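Local coordinates for hypothetical signal peptide protein (Sinorhizobium meliloti, PDB 3PJY) that is of unknown function, but belongs to the DUF192 family, is probably exported, and has been put forward as a transcription regulator, at residues Q35-R40 / H47-D52; M61-K64 / P69-M72; H85-P90 / L108-V113. One frame throughout, in Å; residues are numbered along the deposited sequence.

Contact 1: residues Q35-R40 / H47-D52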
ATOM      1  N   GLN B  35       9.825  -0.822 -24.346  1.00 13.95           N
ATOM      2  CA  GLN B  35       8.895  -1.966 -24.390  1.00 13.09           C
ATOM      3  C   GLN B  35       7.672  -1.674 -23.550  1.00 14.89           C
ATOM      4  O   GLN B  35       6.593  -2.134 -23.892  1.00 17.37           O
ATOM      5  CB  GLN B  35       9.607  -3.197 -23.853  1.00 15.23           C
ATOM      6  CG  GLN B  35       8.774  -4.451 -23.510  1.00 17.68           C
ATOM      7  CD  GLN B  35       8.427  -5.310 -24.700  1.00 18.44           C
ATOM      8  OE1 GLN B  35       9.044  -5.250 -25.737  1.00 21.25           O
ATOM      9  NE2 GLN B  35       7.431  -6.148 -24.502  1.00 20.04           N
ATOM     10  N   GLY B  36       7.843  -0.929 -22.457  1.00 13.80           N
ATOM     11  CA  GLY B  36       6.715  -0.598 -21.622  1.00 14.21           C
ATOM     12  C   GLY B  36       5.863  -1.832 -21.320  1.00 13.72           C
ATOM     13  O   GLY B  36       6.377  -2.877 -20.949  1.00 14.79           O
ATOM     14  N   LEU B  37       4.556  -1.692 -21.465  1.00 14.61           N
ATOM     15  CA  LEU B  37       3.592  -2.756 -21.230  1.00 11.61           C
ATOM     16  C   LEU B  37       3.099  -3.347 -22.562  1.00 14.62           C
ATOM     17  O   LEU B  37       2.027  -3.981 -22.611  1.00 16.64           O
ATOM     18  CB  LEU B  37       2.429  -2.208 -20.395  1.00 14.96           C
ATOM     19  CG  LEU B  37       2.832  -1.809 -18.988  1.00 15.15           C
ATOM     20  CD1 LEU B  37       1.688  -1.002 -18.311  1.00 15.82           C
ATOM     21  CD2 LEU B  37       3.121  -3.072 -18.115  1.00 15.13           C
HETATM   22  N   MSE B  38       3.913  -3.222 -23.596  1.00 15.23           N
HETATM   23  CA  MSE B  38       3.566  -3.801 -24.895  1.00 14.56           C
HETATM   24  C   MSE B  38       3.237  -5.262 -24.740  1.00 16.38           C
HETATM   25  O   MSE B  38       3.868  -5.972 -23.959  1.00 15.97           O
HETATM   26  CB  MSE B  38       4.728  -3.686 -25.904  1.00 15.52           C
HETATM   27  CG  MSE B  38       4.994  -2.285 -26.418  1.00 14.04           C
HETATM   28 SE   MSE B  38       6.415  -2.386 -27.700  0.75 16.65          SE
HETATM   29  CE  MSE B  38       6.478  -0.507 -28.214  1.00 20.49           C
ATOM     30  N   TYR B  39       2.253  -5.694 -25.514  1.00 15.39           N
ATOM     31  CA  TYR B  39       1.828  -7.097 -25.637  1.00 15.81           C
ATOM     32  C   TYR B  39       1.162  -7.729 -24.431  1.00 16.62           C
ATOM     33  O   TYR B  39       0.487  -8.714 -24.609  1.00 19.36           O
ATOM     34  CB  TYR B  39       2.957  -8.001 -26.150  1.00 15.87           C
ATOM     35  CG  TYR B  39       3.472  -7.537 -27.490  1.00 17.01           C
ATOM     36  CD1 TYR B  39       2.711  -7.703 -28.614  1.00 22.20           C
ATOM     37  CD2 TYR B  39       4.712  -6.949 -27.611  1.00 18.29           C
ATOM     38  CE1 TYR B  39       3.165  -7.283 -29.853  1.00 19.56           C
ATOM     39  CE2 TYR B  39       5.168  -6.530 -28.865  1.00 17.26           C
ATOM     40  CZ  TYR B  39       4.395  -6.695 -29.948  1.00 19.99           C
ATOM     41  OH  TYR B  39       4.806  -6.282 -31.196  1.00 28.77           O
ATOM     42  N   ARG B  40       1.302  -7.178 -23.229  1.00 16.09           N
ATOM     43  CA  ARG B  40       0.642  -7.739 -22.059  1.00 17.65           C
ATOM     44  C   ARG B  40      -0.851  -7.730 -22.231  1.00 17.90           C
ATOM     45  O   ARG B  40      -1.434  -6.755 -22.764  1.00 17.04           O
ATOM     46  CB  ARG B  40       1.034  -6.964 -20.827  1.00 18.45           C
ATOM     47  CG  ARG B  40       2.509  -7.136 -20.587  1.00 22.24           C
ATOM     48  CD  ARG B  40       2.824  -6.794 -19.220  1.00 30.65           C
ATOM     49  NE  ARG B  40       4.259  -6.687 -19.029  1.00 25.58           N
ATOM     50  CZ  ARG B  40       4.777  -6.467 -17.826  1.00 22.42           C
ATOM     51  NH1 ARG B  40       3.964  -6.361 -16.800  1.00 21.93           N
ATOM     52  NH2 ARG B  40       6.085  -6.371 -17.684  1.00 25.28           N
ATOM     53  N   HIS B  47      -1.451  -2.884  -9.703  0.50 16.87           N
ATOM     54  CA  HIS B  47      -0.135  -3.038 -10.296  0.50 15.86           C
ATOM     55  C   HIS B  47       0.033  -2.079 -11.472  0.50 17.27           C
ATOM     56  O   HIS B  47      -0.896  -1.844 -12.242  0.50 14.93           O
ATOM     57  CB  HIS B  47       0.085  -4.452 -10.779  0.50 17.24           C
ATOM     58  CG  HIS B  47       0.399  -5.428  -9.689  0.50 24.39           C
ATOM     59  ND1 HIS B  47       1.646  -6.011  -9.557  0.50 23.04           N
ATOM     60  CD2 HIS B  47      -0.374  -5.961  -8.710  0.50 30.69           C
ATOM     61  CE1 HIS B  47       1.624  -6.851  -8.531  0.50 18.68           C
ATOM     62  NE2 HIS B  47       0.416  -6.840  -8.004  0.50 24.52           N
ATOM     63  N   GLY B  48       1.255  -1.592 -11.636  1.00 15.43           N
ATOM     64  CA  GLY B  48       1.590  -0.711 -12.733  1.00 15.36           C
ATOM     65  C   GLY B  48       3.048  -0.768 -13.092  1.00 14.78           C
ATOM     66  O   GLY B  48       3.793  -1.627 -12.595  1.00 14.77           O
HETATM   67  N   MSE B  49       3.432   0.123 -13.992  1.00 14.38           N
HETATM   68  CA  MSE B  49       4.814   0.218 -14.406  1.00 14.22           C
HETATM   69  C   MSE B  49       5.257   1.661 -14.198  1.00 13.32           C
HETATM   70  O   MSE B  49       4.600   2.606 -14.640  1.00 13.96           O
HETATM   71  CB  MSE B  49       4.976  -0.244 -15.841  1.00 13.49           C
HETATM   72  CG  MSE B  49       6.404  -0.138 -16.303  1.00 13.63           C
HETATM   73 SE   MSE B  49       6.823  -1.083 -17.958  0.75 13.83          SE
HETATM   74  CE  MSE B  49       6.802  -2.872 -17.295  1.00 15.81           C
ATOM     75  N   LEU B  50       6.391   1.808 -13.526  1.00 12.84           N
ATOM     76  CA  LEU B  50       6.957   3.100 -13.221  1.00 11.98           C
ATOM     77  C   LEU B  50       8.210   3.248 -14.117  1.00 12.95           C
ATOM     78  O   LEU B  50       9.190   2.518 -13.987  1.00 14.91           O
ATOM     79  CB  LEU B  50       7.360   3.235 -11.764  1.00 13.40           C
ATOM     80  CG  LEU B  50       7.946   4.584 -11.320  1.00 14.77           C
ATOM     81  CD1 LEU B  50       6.916   5.711 -11.518  1.00 14.37           C
ATOM     82  CD2 LEU B  50       8.375   4.488  -9.841  1.00 18.25           C
ATOM     83  N   PHE B  51       8.122   4.197 -15.021  1.00 13.98           N
ATOM     84  CA  PHE B  51       9.182   4.533 -15.974  1.00 13.03           C
ATOM     85  C   PHE B  51      10.078   5.552 -15.294  1.00 13.50           C
ATOM     86  O   PHE B  51       9.630   6.661 -14.945  1.00 14.63           O
ATOM     87  CB  PHE B  51       8.593   5.113 -17.244  1.00 13.43           C
ATOM     88  CG  PHE B  51       7.739   4.135 -18.019  1.00 13.01           C
ATOM     89  CD1 PHE B  51       6.457   3.830 -17.585  1.00 13.75           C
ATOM     90  CD2 PHE B  51       8.222   3.476 -19.151  1.00 12.41           C
ATOM     91  CE1 PHE B  51       5.669   2.890 -18.224  1.00 13.25           C
ATOM     92  CE2 PHE B  51       7.402   2.544 -19.816  1.00 15.08           C
ATOM     93  CZ  PHE B  51       6.159   2.241 -19.370  1.00 14.33           C
ATOM     94  N   ASP B  52      11.348   5.215 -15.103  1.00 14.00           N
ATOM     95  CA  ASP B  52      12.338   6.066 -14.422  1.00 14.78           C
ATOM     96  C   ASP B  52      13.312   6.511 -15.485  1.00 15.96           C
ATOM     97  O   ASP B  52      14.135   5.722 -15.983  1.00 15.53           O
ATOM     98  CB  ASP B  52      13.035   5.254 -13.341  1.00 17.04           C
ATOM     99  CG  ASP B  52      14.101   6.046 -12.602  1.00 22.49           C
ATOM    100  OD1 ASP B  52      14.427   7.159 -13.021  1.00 22.52           O
ATOM    101  OD2 ASP B  52      14.622   5.545 -11.601  1.00 28.72           O
TER
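Met49, a selenomethionine in this crystal, sets CG opposite its own backbone N (chi1 179°) and runs almost straight to SE, which brings SE to 3.5 Å from Gly36 O. The bend at chi3 (-74°) then turns the methyl group along the loop, where CE packs 3.8 Å from Leu37 CD2. The Leu37 and Met49 side chains lie alongside, running opposite ways, with Leu37 CG and CD2 against Met49 CB. Arg40 comes in across Met49 at about a right angle, its chain extended from CG to NE, and NH2 lies 3.6 Å from Met49 CE. Leu37 CD2 sits 3.5 Å above one face of the Arg40 guanidinium, toward its rim. The charge is met by Glu25 on strand 19-27, whose OE1 forms a salt bridge with Arg40 NH1. Phe51 meets the same loop through the edge of its ring, CZ lying 3.7 Å from Gly36 CA. This approach leaves little room for a side chain at Gly36, whose positive phi (47°) by itself also favours glycine. An alanine in place of Leu37 is likely to leave a gap beside Met49 CB and CE and take the apolar cover off one guanidinium face of Arg40. Two tight turns shape the loop: a type II' turn from Gln35 to Met38, closed by Met38 N to Gln35 O (2.9 Å), and a type II turn from Leu37 to Arg40 whose closing bond is weak. The arrangement is a type II' turn at a glycine that ends a helix, laid against an inner strand of a mixed sheet, here joining the end of helix 30-35 to strand 47-53 in the DUF192 fold.

Contact 2: residues M61-K64 / P69-M72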
HETATM    1  N   MSE B  61       5.260   9.591 -24.603  1.00 16.81           N
HETATM    2  CA  MSE B  61       4.754   8.237 -24.470  1.00 16.27           C
HETATM    3  C   MSE B  61       3.788   7.931 -25.598  1.00 15.70           C
HETATM    4  O   MSE B  61       3.243   8.824 -26.213  1.00 16.52           O
HETATM    5  CB  MSE B  61       4.002   8.118 -23.153  1.00 17.68           C
HETATM    6  CG  MSE B  61       4.756   8.567 -21.904  1.00 17.71           C
HETATM    7 SE   MSE B  61       6.269   7.448 -21.453  0.75 17.12          SE
HETATM    8  CE  MSE B  61       5.373   5.866 -20.933  1.00 20.99           C
ATOM      9  N   TRP B  62       3.623   6.647 -25.847  1.00 14.89           N
ATOM     10  CA  TRP B  62       2.595   6.173 -26.788  1.00 15.73           C
ATOM     11  C   TRP B  62       2.103   4.788 -26.432  1.00 16.55           C
ATOM     12  O   TRP B  62       2.564   4.171 -25.450  1.00 19.28           O
ATOM     13  CB  TRP B  62       3.094   6.273 -28.242  1.00 16.82           C
ATOM     14  CG  TRP B  62       4.243   5.341 -28.646  1.00 16.53           C
ATOM     15  CD1 TRP B  62       4.902   4.455 -27.861  1.00 19.38           C
ATOM     16  CD2 TRP B  62       4.883   5.272 -29.936  1.00 19.35           C
ATOM     17  NE1 TRP B  62       5.907   3.819 -28.576  1.00 18.88           N
ATOM     18  CE2 TRP B  62       5.920   4.328 -29.839  1.00 21.18           C
ATOM     19  CE3 TRP B  62       4.681   5.925 -31.140  1.00 26.11           C
ATOM     20  CZ2 TRP B  62       6.740   3.992 -30.936  1.00 23.93           C
ATOM     21  CZ3 TRP B  62       5.509   5.600 -32.232  1.00 29.14           C
ATOM     22  CH2 TRP B  62       6.521   4.657 -32.114  1.00 29.42           C
HETATM   23  N   MSE B  63       1.179   4.284 -27.249  1.00 16.64           N
HETATM   24  CA  MSE B  63       0.497   3.018 -27.015  1.00 17.14           C
HETATM   25  C   MSE B  63       0.763   1.967 -28.088  1.00 16.53           C
HETATM   26  O   MSE B  63       0.030   0.997 -28.229  1.00 18.04           O
HETATM   27  CB  MSE B  63      -0.995   3.240 -26.808  1.00 17.13           C
HETATM   28  CG  MSE B  63      -1.327   4.093 -25.591  1.00 14.39           C
HETATM   29 SE   MSE B  63      -1.038   3.156 -23.959  0.75 15.17          SE
HETATM   30  CE  MSE B  63      -2.591   2.132 -24.092  1.00 16.68           C
ATOM     31  N   LYS B  64       1.845   2.168 -28.818  1.00 17.55           N
ATOM     32  CA  LYS B  64       2.240   1.207 -29.830  1.00 17.76           C
ATOM     33  C   LYS B  64       2.398  -0.186 -29.212  1.00 17.61           C
ATOM     34  O   LYS B  64       3.017  -0.355 -28.149  1.00 17.67           O
ATOM     35  CB  LYS B  64       3.554   1.616 -30.451  1.00 19.06           C
ATOM     36  CG  LYS B  64       3.908   0.724 -31.637  1.00 27.14           C
ATOM     37  CD  LYS B  64       5.218   1.086 -32.228  1.00 33.38           C
ATOM     38  CE  LYS B  64       5.438   0.285 -33.508  1.00 42.70           C
ATOM     39  NZ  LYS B  64       6.846   0.344 -33.839  1.00 42.68           N
ATOM     40  N   PRO B  69      -5.791  -0.830 -22.075  1.00 17.83           N
ATOM     41  CA  PRO B  69      -5.993   0.603 -21.947  1.00 18.87           C
ATOM     42  C   PRO B  69      -5.341   1.090 -20.641  1.00 17.47           C
ATOM     43  O   PRO B  69      -5.407   0.386 -19.623  1.00 17.87           O
ATOM     44  CB  PRO B  69      -7.504   0.757 -21.904  1.00 22.24           C
ATOM     45  CG  PRO B  69      -8.002  -0.528 -21.471  1.00 24.44           C
ATOM     46  CD  PRO B  69      -7.037  -1.590 -21.905  1.00 22.22           C
ATOM     47  N   LEU B  70      -4.718   2.247 -20.694  1.00 17.41           N
ATOM     48  CA  LEU B  70      -3.880   2.745 -19.558  1.00 16.48           C
ATOM     49  C   LEU B  70      -4.232   4.171 -19.176  1.00 18.03           C
ATOM     50  O   LEU B  70      -4.594   4.978 -20.027  1.00 19.27           O
ATOM     51  CB  LEU B  70      -2.383   2.691 -19.898  1.00 17.33           C
ATOM     52  CG  LEU B  70      -1.823   1.315 -20.215  1.00 16.73           C
ATOM     53  CD1 LEU B  70      -0.326   1.441 -20.648  1.00 17.21           C
ATOM     54  CD2 LEU B  70      -1.977   0.339 -19.009  1.00 17.71           C
ATOM     55  N   ASP B  71      -4.044   4.484 -17.896  1.00 16.32           N
ATOM     56  CA  ASP B  71      -3.912   5.849 -17.417  1.00 15.41           C
ATOM     57  C   ASP B  71      -2.409   6.152 -17.239  1.00 14.94           C
ATOM     58  O   ASP B  71      -1.632   5.289 -16.780  1.00 14.86           O
ATOM     59  CB  ASP B  71      -4.576   6.043 -16.043  1.00 15.34           C
ATOM     60  CG  ASP B  71      -6.084   6.019 -16.056  1.00 18.14           C
ATOM     61  OD1 ASP B  71      -6.716   6.023 -17.151  1.00 19.61           O
ATOM     62  OD2 ASP B  71      -6.668   6.006 -14.929  1.00 19.53           O
HETATM   63  N   MSE B  72      -1.988   7.343 -17.651  1.00 15.28           N
HETATM   64  CA  MSE B  72      -0.603   7.798 -17.580  1.00 15.53           C
HETATM   65  C   MSE B  72      -0.474   8.964 -16.627  1.00 16.22           C
HETATM   66  O   MSE B  72      -1.219   9.956 -16.760  1.00 16.86           O
HETATM   67  CB  MSE B  72      -0.060   8.194 -18.972  1.00 15.40           C
HETATM   68  CG  MSE B  72      -0.047   7.109 -19.924  1.00 18.77           C
HETATM   69 SE   MSE B  72       0.643   7.858 -21.572  0.75 21.28          SE
HETATM   70  CE  MSE B  72       0.690   6.189 -22.605  1.00 21.74           C
TER
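Between Leu70 and Met72, the two strand residues that pack on Met63, Asp71 points its carboxylate to the opposite side of the strand: OD2 accepts Val113 N and, weakly, Gly111 N, while OD1 takes Asn87 N. The carboxylate thus ties the strand to the chain on its two flanks, while the other side of the strand carries an apolar cluster of selenomethionines and one leucine. Met63 is bent at chi2 (-72°) and again at chi3 (-77°), a curl that folds its end back against the strand. Its SE touches Met72 CE at 3.7 Å and Leu70 CD1 at 3.8 Å, and its CE comes to rest 4.0 Å from both Leu70 N and Leu70 CG. Met63 and Leu70 cross obliquely, whereas Met63 and Met72 lie alongside, running in opposite directions. Met72 keeps an extended chain beyond CG and spans the gap between the backbones: its SE reaches Met61 CB at 3.7 Å, and its CE stops 4.0 Å from Trp62 O. Met61 thus meets it through the root of its chain, CB and CG, rather than through the terminal methyl. Trp62 leaves the cluster, and Lys64 CB covers one face of its indole, 3.6 Å above the plane and toward the rim. The two segments run in nearly opposite senses, 174° apart, yet they join through side chains without pairing as strands. Met61 instead bonds through its backbone to Ile96 in the small two-stranded sheet, and Leu70 to Ala88 of strand 81-88. The cluster fills the space between that small sheet and the main one, where Met61 also packs on Phe53 of strand 47-53, Met72 on Ala88 of strand 81-88, and Leu70 on Glu107 of strand 102-109.

Contact 3: residues H85-P90 / L108-V113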
ATOM      1  N   HIS B  85      -2.897  11.742 -18.100  1.00 17.66           N
ATOM      2  CA  HIS B  85      -3.624  11.397 -19.316  1.00 16.81           C
ATOM      3  C   HIS B  85      -4.371  10.116 -19.070  1.00 17.21           C
ATOM      4  O   HIS B  85      -3.781   9.030 -19.105  1.00 19.21           O
ATOM      5  CB  HIS B  85      -2.679  11.235 -20.506  1.00 18.74           C
ATOM      6  CG  HIS B  85      -3.382  11.031 -21.805  1.00 18.58           C
ATOM      7  ND1 HIS B  85      -3.552  12.065 -22.711  1.00 26.24           N
ATOM      8  CD2 HIS B  85      -4.024   9.962 -22.330  1.00 23.18           C
ATOM      9  CE1 HIS B  85      -4.240  11.618 -23.752  1.00 26.07           C
ATOM     10  NE2 HIS B  85      -4.565  10.360 -23.538  1.00 23.86           N
ATOM     11  N   GLU B  86      -5.682  10.226 -18.864  1.00 18.66           N
ATOM     12  CA  GLU B  86      -6.505   9.059 -18.621  1.00 18.64           C
ATOM     13  C   GLU B  86      -6.899   8.404 -19.958  1.00 18.18           C
ATOM     14  O   GLU B  86      -6.995   9.065 -20.969  1.00 20.16           O
ATOM     15  CB  GLU B  86      -7.764   9.454 -17.837  1.00 20.12           C
ATOM     16  CG  GLU B  86      -7.430   9.802 -16.405  1.00 23.34           C
ATOM     17  CD  GLU B  86      -8.560  10.471 -15.681  1.00 29.93           C
ATOM     18  OE1 GLU B  86      -8.730  11.690 -15.814  1.00 37.07           O
ATOM     19  OE2 GLU B  86      -9.273   9.763 -14.978  1.00 31.21           O
ATOM     20  N   ASN B  87      -7.098   7.096 -19.915  1.00 19.41           N
ATOM     21  CA  ASN B  87      -7.680   6.347 -21.019  1.00 20.30           C
ATOM     22  C   ASN B  87      -6.916   6.506 -22.326  1.00 20.53           C
ATOM     23  O   ASN B  87      -7.515   6.762 -23.378  1.00 21.29           O
ATOM     24  CB  ASN B  87      -9.155   6.716 -21.212  1.00 21.82           C
ATOM     25  CG  ASN B  87      -9.963   6.485 -19.965  1.00 24.62           C
ATOM     26  OD1 ASN B  87     -10.074   5.359 -19.493  1.00 27.94           O
ATOM     27  ND2 ASN B  87     -10.540   7.563 -19.416  1.00 29.59           N
ATOM     28  N   ALA B  88      -5.585   6.326 -22.243  1.00 18.57           N
ATOM     29  CA  ALA B  88      -4.760   6.195 -23.439  1.00 19.26           C
ATOM     30  C   ALA B  88      -5.308   5.009 -24.240  1.00 21.01           C
ATOM     31  O   ALA B  88      -5.852   4.054 -23.689  1.00 20.92           O
ATOM     32  CB  ALA B  88      -3.289   5.996 -23.081  1.00 15.92           C
ATOM     33  N   VAL B  89      -5.222   5.117 -25.564  1.00 20.39           N
ATOM     34  CA  VAL B  89      -5.924   4.209 -26.468  1.00 19.85           C
ATOM     35  C   VAL B  89      -5.028   3.048 -26.942  1.00 19.58           C
ATOM     36  O   VAL B  89      -3.982   3.278 -27.518  1.00 19.63           O
ATOM     37  CB  VAL B  89      -6.395   4.966 -27.694  1.00 22.91           C
ATOM     38  CG1 VAL B  89      -7.064   4.033 -28.685  1.00 24.11           C
ATOM     39  CG2 VAL B  89      -7.353   6.078 -27.272  1.00 24.45           C
ATOM     40  N   PRO B  90      -5.451   1.803 -26.685  1.00 18.89           N
ATOM     41  CA  PRO B  90      -4.646   0.675 -27.120  1.00 19.46           C
ATOM     42  C   PRO B  90      -4.257   0.749 -28.603  1.00 20.04           C
ATOM     43  O   PRO B  90      -5.058   1.143 -29.490  1.00 20.46           O
ATOM     44  CB  PRO B  90      -5.565  -0.528 -26.872  1.00 20.66           C
ATOM     45  CG  PRO B  90      -6.347  -0.097 -25.672  1.00 22.50           C
ATOM     46  CD  PRO B  90      -6.639   1.356 -25.926  1.00 22.26           C
ATOM     47  N   LEU B 108      -0.856   2.861 -15.247  1.00 13.70           N
ATOM     48  CA  LEU B 108      -1.797   2.046 -14.507  1.00 12.59           C
ATOM     49  C   LEU B 108      -2.920   1.599 -15.447  1.00 14.20           C
ATOM     50  O   LEU B 108      -3.122   2.188 -16.522  1.00 14.97           O
ATOM     51  CB  LEU B 108      -2.412   2.871 -13.383  1.00 14.63           C
ATOM     52  CG  LEU B 108      -1.426   3.427 -12.335  1.00 14.99           C
ATOM     53  CD1 LEU B 108      -2.129   4.430 -11.417  1.00 18.69           C
ATOM     54  CD2 LEU B 108      -0.823   2.293 -11.561  1.00 16.64           C
ATOM     55  N   ASN B 109      -3.699   0.602 -15.040  1.00 14.62           N
ATOM     56  CA  ASN B 109      -4.867   0.254 -15.829  1.00 15.08           C
ATOM     57  C   ASN B 109      -5.750   1.486 -16.007  1.00 16.94           C
ATOM     58  O   ASN B 109      -5.954   2.281 -15.076  1.00 16.46           O
ATOM     59  CB  ASN B 109      -5.689  -0.822 -15.166  1.00 17.43           C
ATOM     60  CG  ASN B 109      -5.110  -2.197 -15.341  1.00 18.12           C
ATOM     61  OD1 ASN B 109      -5.184  -2.778 -16.432  1.00 20.11           O
ATOM     62  ND2 ASN B 109      -4.582  -2.757 -14.258  1.00 17.57           N
ATOM     63  N   ALA B 110      -6.327   1.660 -17.184  1.00 17.52           N
ATOM     64  CA  ALA B 110      -7.291   2.747 -17.365  1.00 18.12           C
ATOM     65  C   ALA B 110      -8.404   2.678 -16.346  1.00 19.00           C
ATOM     66  O   ALA B 110      -8.919   1.584 -16.019  1.00 18.78           O
ATOM     67  CB  ALA B 110      -7.857   2.768 -18.819  1.00 19.72           C
ATOM     68  N   GLY B 111      -8.779   3.837 -15.821  1.00 20.00           N
ATOM     69  CA  GLY B 111      -9.803   3.928 -14.786  1.00 21.02           C
ATOM     70  C   GLY B 111      -9.243   3.963 -13.379  1.00 19.53           C
ATOM     71  O   GLY B 111      -9.983   4.231 -12.426  1.00 20.56           O
ATOM     72  N   THR B 112      -7.943   3.669 -13.237  1.00 16.82           N
ATOM     73  CA  THR B 112      -7.324   3.646 -11.897  1.00 16.80           C
ATOM     74  C   THR B 112      -7.316   5.018 -11.221  1.00 17.84           C
ATOM     75  O   THR B 112      -7.591   5.120 -10.023  1.00 18.25           O
ATOM     76  CB  THR B 112      -5.933   3.040 -11.903  1.00 17.92           C
ATOM     77  OG1 THR B 112      -5.999   1.731 -12.484  1.00 17.34           O
ATOM     78  CG2 THR B 112      -5.425   2.870 -10.462  1.00 16.79           C
ATOM     79  N   VAL B 113      -7.046   6.056 -11.996  1.00 17.00           N
ATOM     80  CA  VAL B 113      -7.026   7.431 -11.446  1.00 17.70           C
ATOM     81  C   VAL B 113      -8.344   7.774 -10.834  1.00 19.98           C
ATOM     82  O   VAL B 113      -8.420   8.238  -9.682  1.00 19.75           O
ATOM     83  CB  VAL B 113      -6.544   8.451 -12.485  1.00 20.27           C
ATOM     84  CG1 VAL B 113      -6.817   9.928 -12.052  1.00 20.43           C
ATOM     85  CG2 VAL B 113      -5.034   8.205 -12.765  1.00 17.06           C
TER
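The amide of Asn87 meets Ala110 through its oxygen end, with OD1 3.5 Å from Ala110 CB, and the carboxylate of Glu86 meets Val113 through OE2, 3.8 Å from CG1. The third flat group, the imidazole of His85, has Ala88 N at its edge and in its plane, on the side of the chain away from Ala110. The Glu86 chain runs nearly perpendicular to Val113. The extended acid chain carries its carboxylate past the valine, whose CB lies 3.9 Å from Glu86 OE2; CG1, opposite the valine's backbone N (chi1 167°), is the branch that touches. The charge of Glu86 is answered by Lys114, whose NZ forms a salt bridge with the same OE2, so the valine contact is made by the flank of a group already held by its ion pair. Asn87 stands where the chain turns a corner, in a left-handed backbone conformation, and its CA comes within 5.1 Å of Ala110 CA. Strands 81-88 and 102-109 flank strand 70-75 in the mixed sheet, and here the chain at their ends closes over the end of that middle strand, with Leu108 and Ala110 bonded through their backbones to Asp71 and Pro69. In 108-113 a type II turn from Asn109 to Thr112 leads into helix 112-116, with Gly111 as N-cap at positive phi (95°). Asn109 O accepts two donors from the same face of its plane, Thr112 N at 3.0 Å and Thr112 OG1 at 2.7 Å, the hydroxyl tilted 23° from the carbonyl plane. This double grip ties the first turn of the helix back to the end of the strand, while Asn109 ND2 is held by Met43 O.

How the contacts relate
Contacts 1, 2 and 3 follow one another along the chain, and all reach the same mixed sheet. The centres of contacts 2 and 3 are about 7 Å apart, those of 1 and 2 about 9 Å, and those of 1 and 3 about 12 Å. Strand 70-75 of contact 2 runs between strands 81-88 and 102-109 of contact 3, and the latter borders strand 47-53 of contact 1. Leu37 touches Leu70 and Phe51 touches Met61, making the buried packing of contacts 1 and 2 continuous; Gly48 touches Leu108 between contacts 1 and 3. Probable backbone hydrogen bonds from Ala88 and His85 to Leu70 and Met72 tie contact 3 to contact 2. Together they join loops to the strands of one sheet.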